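Local coordinates for monosaccharide ABC transporter substrate-binding protein, CUT2 family (PDB 4RU1) that binds myo-inositol between its two lobes and, as in related proteins, probably delivers such ligands to an ABC-type membrane transporter, at residues A[26-31]-A[155-160]; A[159-164]-A[249-254]. All blocks are in the same frame, centred on the assembly; numbering follows the deposited sequence.

Contact 1: residues A[26-31]-A[155-160]. With INS (1,2,3,4,5,6-hexahydroxy-cyclohexane), chain M.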
loop_
_atom_site.group_PDB
_atom_site.type_symbol
_atom_site.label_atom_id
_atom_site.label_comp_id
_atom_site.label_asym_id
_atom_site.label_seq_id
_atom_site.Cartn_x
_atom_site.Cartn_y
_atom_site.Cartn_z
ATOM N N ILE A 26 -12.505 -3.457 -5.125
ATOM C CA ILE A 26 -12.987 -3.177 -3.785
ATOM C C ILE A 26 -11.804 -3.015 -2.871
ATOM O O ILE A 26 -10.938 -3.901 -2.753
ATOM C CB ILE A 26 -13.842 -4.330 -3.344
ATOM C CG1 ILE A 26 -15.057 -4.444 -4.277
ATOM C CG2 ILE A 26 -14.362 -4.083 -1.946
ATOM C CD1 ILE A 26 -15.841 -5.748 -4.110
ATOM N N THR A 27 -11.707 -1.847 -2.248
ATOM C CA THR A 27 -10.571 -1.558 -1.413
ATOM C C THR A 27 -10.993 -0.988 -0.033
ATOM O O THR A 27 -12.151 -0.843 0.324
ATOM C CB THR A 27 -9.639 -0.576 -2.108
ATOM O OG1 THR A 27 -10.137 0.733 -1.832
ATOM C CG2 THR A 27 -9.519 -0.828 -3.573
ATOM N N HIS A 28 -9.974 -0.791 0.790
ATOM C CA HIS A 28 -10.077 -0.220 2.137
ATOM C C HIS A 28 -9.690 1.247 2.223
ATOM O O HIS A 28 -9.497 1.726 3.320
ATOM C CB HIS A 28 -9.201 -1.044 3.066
ATOM C CG HIS A 28 -7.740 -1.041 2.683
ATOM N ND1 HIS A 28 -7.217 -1.980 1.804
ATOM C CD2 HIS A 28 -6.708 -0.267 3.060
ATOM C CE1 HIS A 28 -5.934 -1.778 1.669
ATOM N NE2 HIS A 28 -5.597 -0.733 2.400
ATOM N N GLN A 29 -9.578 1.923 1.052
ATOM C CA GLN A 29 -9.166 3.317 0.915
ATOM C C GLN A 29 -9.921 4.186 1.942
ATOM O O GLN A 29 -11.180 4.151 1.995
ATOM C CB GLN A 29 -9.427 3.796 -0.490
ATOM C CG GLN A 29 -9.321 5.287 -0.627
ATOM C CD GLN A 29 -9.554 5.792 -1.993
ATOM O OE1 GLN A 29 -10.091 5.109 -2.850
ATOM N NE2 GLN A 29 -9.097 7.001 -2.241
ATOM N N GLN A 30 -9.158 4.902 2.751
ATOM C CA GLN A 30 -9.733 6.006 3.535
ATOM C C GLN A 30 -10.008 7.142 2.590
ATOM O O GLN A 30 -9.137 7.529 1.790
ATOM C CB GLN A 30 -8.738 6.458 4.569
ATOM C CG GLN A 30 -9.151 7.657 5.380
ATOM C CD GLN A 30 -10.162 7.280 6.457
ATOM O OE1 GLN A 30 -10.052 6.242 7.113
ATOM N NE2 GLN A 30 -11.157 8.115 6.631
ATOM N N PRO A 31 -11.179 7.768 2.664
ATOM C CA PRO A 31 -11.375 8.923 1.753
ATOM C C PRO A 31 -10.321 9.979 1.880
ATOM O O PRO A 31 -9.863 10.264 3.017
ATOM C CB PRO A 31 -12.742 9.481 2.195
ATOM C CG PRO A 31 -13.465 8.226 2.640
ATOM C CD PRO A 31 -12.427 7.333 3.326
ATOM N N GLN A 155 -4.450 -3.192 10.486
ATOM C CA GLN A 155 -4.276 -3.451 9.064
ATOM C C GLN A 155 -3.011 -4.298 8.829
ATOM O O GLN A 155 -1.878 -3.823 9.125
ATOM C CB GLN A 155 -4.237 -2.147 8.286
ATOM C CG GLN A 155 -5.620 -1.521 8.234
ATOM C CD GLN A 155 -5.789 -0.433 7.237
ATOM O OE1 GLN A 155 -4.993 -0.199 6.344
ATOM N NE2 GLN A 155 -6.869 0.285 7.374
ATOM N N VAL A 156 -3.180 -5.511 8.316
ATOM C CA VAL A 156 -2.092 -6.502 8.347
ATOM C C VAL A 156 -0.896 -5.939 7.549
ATOM O O VAL A 156 0.306 -6.279 7.819
ATOM C CB VAL A 156 -2.465 -7.896 7.815
ATOM C CG1 VAL A 156 -3.422 -8.581 8.755
ATOM C CG2 VAL A 156 -2.983 -7.916 6.388
ATOM N N GLN A 157 -1.165 -5.232 6.465
ATOM C CA GLN A 157 -0.086 -4.779 5.576
ATOM C C GLN A 157 0.787 -3.711 6.222
ATOM O O GLN A 157 1.996 -3.597 5.922
ATOM C CB GLN A 157 -0.580 -4.297 4.217
ATOM C CG GLN A 157 -1.230 -2.908 4.177
ATOM C CD GLN A 157 -2.619 -2.799 4.814
ATOM O OE1 GLN A 157 -3.172 -3.720 5.406
ATOM N NE2 GLN A 157 -3.204 -1.645 4.556
ATOM N N LEU A 158 0.201 -2.928 7.110
ATOM C CA LEU A 158 0.927 -1.929 7.866
ATOM C C LEU A 158 1.657 -2.586 9.021
ATOM O O LEU A 158 2.871 -2.288 9.237
ATOM C CB LEU A 158 -0.043 -0.842 8.367
ATOM C CG LEU A 158 -0.769 -0.025 7.291
ATOM C CD1 LEU A 158 -1.596 1.070 7.927
ATOM C CD2 LEU A 158 0.182 0.471 6.187
ATOM N N GLU A 159 0.988 -3.472 9.759
ATOM C CA GLU A 159 1.634 -4.106 10.870
ATOM C C GLU A 159 2.830 -4.935 10.419
ATOM O O GLU A 159 3.838 -4.982 11.070
ATOM C CB GLU A 159 0.617 -4.987 11.671
ATOM C CG GLU A 159 -0.492 -4.156 12.255
ATOM C CD GLU A 159 -0.088 -3.232 13.410
ATOM O OE1 GLU A 159 0.936 -3.442 14.062
ATOM O OE2 GLU A 159 -0.846 -2.274 13.580
ATOM N N SER A 160 2.721 -5.572 9.252
ATOM C CA SER A 160 3.828 -6.384 8.753
ATOM C C SER A 160 5.043 -5.523 8.522
ATOM O O SER A 160 6.170 -5.990 8.723
ATOM C CB SER A 160 3.378 -7.049 7.447
ATOM O OG SER A 160 2.429 -8.053 7.697
HETATM C C1 INS M . 0.100 2.134 1.315
HETATM C C2 INS M . -0.401 3.315 2.132
HETATM C C3 INS M . -1.928 3.362 2.056
HETATM C C4 INS M . -2.585 2.043 2.396
HETATM C C5 INS M . -2.098 0.934 1.520
HETATM C C6 INS M . -0.600 0.794 1.530
HETATM O O1 INS M . 1.526 1.979 1.385
HETATM O O2 INS M . -0.057 3.018 3.496
HETATM O O3 INS M . -2.333 4.368 3.006
HETATM O O4 INS M . -4.028 2.149 2.303
HETATM O O5 INS M . -2.623 -0.353 1.915
HETATM O O6 INS M . -0.154 -0.208 0.570
HETATM O O HOH W 1 -7.948 2.252 5.376
#

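Contact 2: residues A[159-164]-A[249-254]. With INS (1,2,3,4,5,6-hexahydroxy-cyclohexane), chain M.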
loop_
_atom_site.group_PDB
_atom_site.type_symbol
_atom_site.label_atom_id
_atom_site.label_comp_id
_atom_site.label_asym_id
_atom_site.label_seq_id
_atom_site.Cartn_x
_atom_site.Cartn_y
_atom_site.Cartn_z
ATOM N N GLU A 159 0.988 -3.472 9.759
ATOM C CA GLU A 159 1.634 -4.106 10.870
ATOM C C GLU A 159 2.830 -4.935 10.419
ATOM O O GLU A 159 3.838 -4.982 11.070
ATOM C CB GLU A 159 0.617 -4.987 11.671
ATOM C CG GLU A 159 -0.492 -4.156 12.255
ATOM C CD GLU A 159 -0.088 -3.232 13.410
ATOM O OE1 GLU A 159 0.936 -3.442 14.062
ATOM O OE2 GLU A 159 -0.846 -2.274 13.580
ATOM N N SER A 160 2.721 -5.572 9.252
ATOM C CA SER A 160 3.828 -6.384 8.753
ATOM C C SER A 160 5.043 -5.523 8.522
ATOM O O SER A 160 6.170 -5.990 8.723
ATOM C CB SER A 160 3.378 -7.049 7.447
ATOM O OG SER A 160 2.429 -8.053 7.697
ATOM N N ARG A 161 4.852 -4.314 7.979
ATOM C CA ARG A 161 5.973 -3.439 7.728
ATOM C C ARG A 161 6.738 -3.110 9.021
ATOM O O ARG A 161 7.965 -3.267 9.085
ATOM C CB ARG A 161 5.519 -2.116 7.060
ATOM C CG ARG A 161 4.986 -2.245 5.659
ATOM C CD ARG A 161 4.523 -0.918 5.069
ATOM N NE ARG A 161 4.060 -1.125 3.685
ATOM C CZ ARG A 161 3.346 -0.238 3.015
ATOM N NH1 ARG A 161 3.064 0.965 3.498
ATOM N NH2 ARG A 161 3.019 -0.505 1.802
ATOM N N CYS A 162 5.966 -2.723 10.018
ATOM C CA CYS A 162 6.593 -2.389 11.317
ATOM C C CYS A 162 7.184 -3.619 11.986
ATOM O O CYS A 162 8.339 -3.557 12.548
ATOM C CB CYS A 162 5.613 -1.678 12.196
ATOM S SG CYS A 162 5.089 -0.137 11.447
ATOM N N ASN A 163 6.486 -4.737 11.945
ATOM C CA ASN A 163 7.106 -5.946 12.557
ATOM C C ASN A 163 8.439 -6.271 11.819
ATOM O O ASN A 163 9.400 -6.708 12.444
ATOM C CB ASN A 163 6.140 -7.084 12.544
ATOM C CG ASN A 163 6.745 -8.357 12.993
ATOM O OD1 ASN A 163 6.983 -9.219 12.188
ATOM N ND2 ASN A 163 7.040 -8.473 14.283
ATOM N N GLY A 164 8.452 -6.096 10.502
ATOM C CA GLY A 164 9.665 -6.435 9.785
ATOM C C GLY A 164 10.795 -5.541 10.189
ATOM O O GLY A 164 11.935 -6.050 10.391
ATOM N N ILE A 249 10.350 3.651 -0.463
ATOM C CA ILE A 249 10.168 2.295 -0.936
ATOM C C ILE A 249 8.993 2.258 -1.902
ATOM O O ILE A 249 7.849 2.552 -1.515
ATOM C CB ILE A 249 9.928 1.306 0.208
ATOM C CG1 ILE A 249 11.138 1.312 1.189
ATOM C CG2 ILE A 249 9.621 -0.047 -0.321
ATOM C CD1 ILE A 249 10.900 0.558 2.485
ATOM N N ASP A 250 9.246 1.876 -3.139
ATOM C CA ASP A 250 8.220 1.813 -4.160
ATOM C C ASP A 250 7.633 0.394 -4.224
ATOM O O ASP A 250 8.393 -0.579 -4.314
ATOM C CB ASP A 250 8.896 2.151 -5.483
ATOM C CG ASP A 250 7.954 2.357 -6.630
ATOM O OD1 ASP A 250 6.677 2.376 -6.524
ATOM O OD2 ASP A 250 8.536 2.511 -7.724
ATOM N N GLN A 251 6.311 0.354 -4.125
ATOM C CA GLN A 251 5.508 -0.858 -4.306
ATOM C C GLN A 251 4.762 -0.918 -5.620
ATOM O O GLN A 251 4.017 -1.882 -5.884
ATOM C CB GLN A 251 4.502 -1.100 -3.162
ATOM C CG GLN A 251 3.376 -0.082 -3.118
ATOM C CD GLN A 251 2.317 -0.379 -2.051
ATOM O OE1 GLN A 251 2.055 0.450 -1.130
ATOM N NE2 GLN A 251 1.664 -1.505 -2.204
ATOM N N GLN A 252 4.900 0.137 -6.427
ATOM C CA GLN A 252 4.265 0.264 -7.755
ATOM C C GLN A 252 2.769 0.032 -7.693
ATOM O O GLN A 252 2.218 -0.910 -8.301
ATOM C CB GLN A 252 4.935 -0.603 -8.798
ATOM C CG GLN A 252 6.392 -0.280 -9.018
ATOM C CD GLN A 252 6.953 -1.162 -10.094
ATOM O OE1 GLN A 252 7.225 -2.381 -9.828
ATOM N NE2 GLN A 252 6.984 -0.658 -11.298
ATOM N N PRO A 253 2.081 0.985 -7.042
ATOM C CA PRO A 253 0.613 0.919 -7.123
ATOM C C PRO A 253 -0.003 0.896 -8.474
ATOM O O PRO A 253 -1.088 0.281 -8.625
ATOM C CB PRO A 253 0.150 2.179 -6.377
ATOM C CG PRO A 253 1.354 3.081 -6.385
ATOM C CD PRO A 253 2.535 2.153 -6.281
ATOM N N TYR A 254 0.611 1.549 -9.453
ATOM C CA TYR A 254 0.059 1.529 -10.791
ATOM C C TYR A 254 0.009 0.116 -11.292
ATOM O O TYR A 254 -0.962 -0.329 -11.925
ATOM C CB TYR A 254 0.889 2.395 -11.725
ATOM C CG TYR A 254 0.373 2.585 -13.169
ATOM C CD1 TYR A 254 0.624 1.611 -14.150
ATOM C CD2 TYR A 254 -0.403 3.726 -13.550
ATOM C CE1 TYR A 254 0.174 1.792 -15.458
ATOM C CE2 TYR A 254 -0.826 3.913 -14.877
ATOM C CZ TYR A 254 -0.520 2.954 -15.809
ATOM O OH TYR A 254 -0.897 3.191 -17.115
HETATM C C1 INS M . 0.100 2.134 1.315
HETATM C C2 INS M . -0.401 3.315 2.132
HETATM C C3 INS M . -1.928 3.362 2.056
HETATM C C4 INS M . -2.585 2.043 2.396
HETATM C C5 INS M . -2.098 0.934 1.520
HETATM C C6 INS M . -0.600 0.794 1.530
HETATM O O1 INS M . 1.526 1.979 1.385
HETATM O O2 INS M . -0.057 3.018 3.496
HETATM O O3 INS M . -2.333 4.368 3.006
HETATM O O4 INS M . -4.028 2.149 2.303
HETATM O O5 INS M . -2.623 -0.353 1.915
HETATM O O6 INS M . -0.154 -0.208 0.570
#

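Contact 1: residues A[26-31]-A[155-160]
His28 and Gln157 meet over a single hydroxyl of the bound myo-inositol, with Gln155 close behind. The CB of His28 heads for the helix 156-168, and CG lies between the backbone N and the carbonyl carbon (chi1 61°), which swings the imidazole out towards the ligand. Beyond CG the ring divides its work. ND1 is engaged by Thr83 OG1, which holds the ring against rotation, while Trp36 packs against it edge-to-face. His28 CD2 passes 3.7 Å from Gln155 OE1. The ring and amide planes there lie 80° apart. On the other flank, His28 CE1 comes 3.6 Å from INS O5. At the tip, His28 NE2 donates to INS O5 in the plane of the ring (3.0 Å, 150°). A longer bond of 3.3 Å joins His28 NE2 and INS O4.

This is the cleft of a type 1 periplasmic binding protein: His28 follows strand 21-27 of one lobe, and Gln155 occupies the N-cap position of helix 156-168 in the other, so the ligand takes bonds from both lobes. Gln157 supplies the second grip on INS O5. Its chain bends at chi2, bringing Gln157 NE2 within 3.0 Å of INS O5, a less straight bond than the histidine's. Gln157 NE2 also donates to Gln155 OE1 at 2.9 Å, so one glutamine orients the amide of the other. The opposite end of the Gln155 amide, NE2, donates to a water that in turn donates to His28 O at 2.6 Å, giving the two lobes a solvent bridge beside the ligand.

Contact 2: residues A[159-164]-A[249-254]
Arg161 and Gln251 approach each other at about a right angle, and their guanidinium and amide planes stand 78° apart. The arginine chain runs extended from CG to NE, carrying the flat head away from its helix so that it presents an edge to its partners. Arg161 NH1 at 2.8 Å and Arg161 NH2 at 2.9 Å pinch INS O1 in the guanidinium plane, two N-H groups converging on one oxygen, which they grip along the guanidinium edge. Arg161 NH2 also reaches Gln251 OE1 at 3.2 Å, a weak bond bent to 133°. That carbonyl oxygen is used twice, because INS O6 donates to Gln251 OE1 at 2.9 Å; Glu256 holds the amide's other end, NE2, and so settles which way round it lies. A leucine in place of Arg161 would probably leave INS O1 without its two N-H donors and Glu127, now salt-bridged to Arg161 NE, without its opposite charge. Around this buried pair, Glu127 at the start of helix 127-140 touches Gln251 as well. Gln251 itself sits where the chain leaves strand 248-250 of the second lobe's sheet for helix 253-270, whose first residue, Pro253, rests on helix 35-49 of the first lobe.

Contacts 1 and 2 illustrate how a two-lobed binding protein encloses a small polyol. Their centres are 11 Å apart, and both draw on helix 156-168: its first turn serves contact 1, the next contact 2, with Glu159 and Ser160 common to the two ranges. Along the chain the order is 26-31, 155-160, 159-164, 249-254. Contact 1 joins the second lobe to the end of strand 21-27 in the parallel sheet of the first lobe; contact 2 joins the helix to the end of strand 248-250 in the mixed sheet, where the chain starts back towards the first lobe. Successive turns of one helix thus meet the same ligand, beside a residue of the first lobe in contact 1 and beside the return crossing in contact 2.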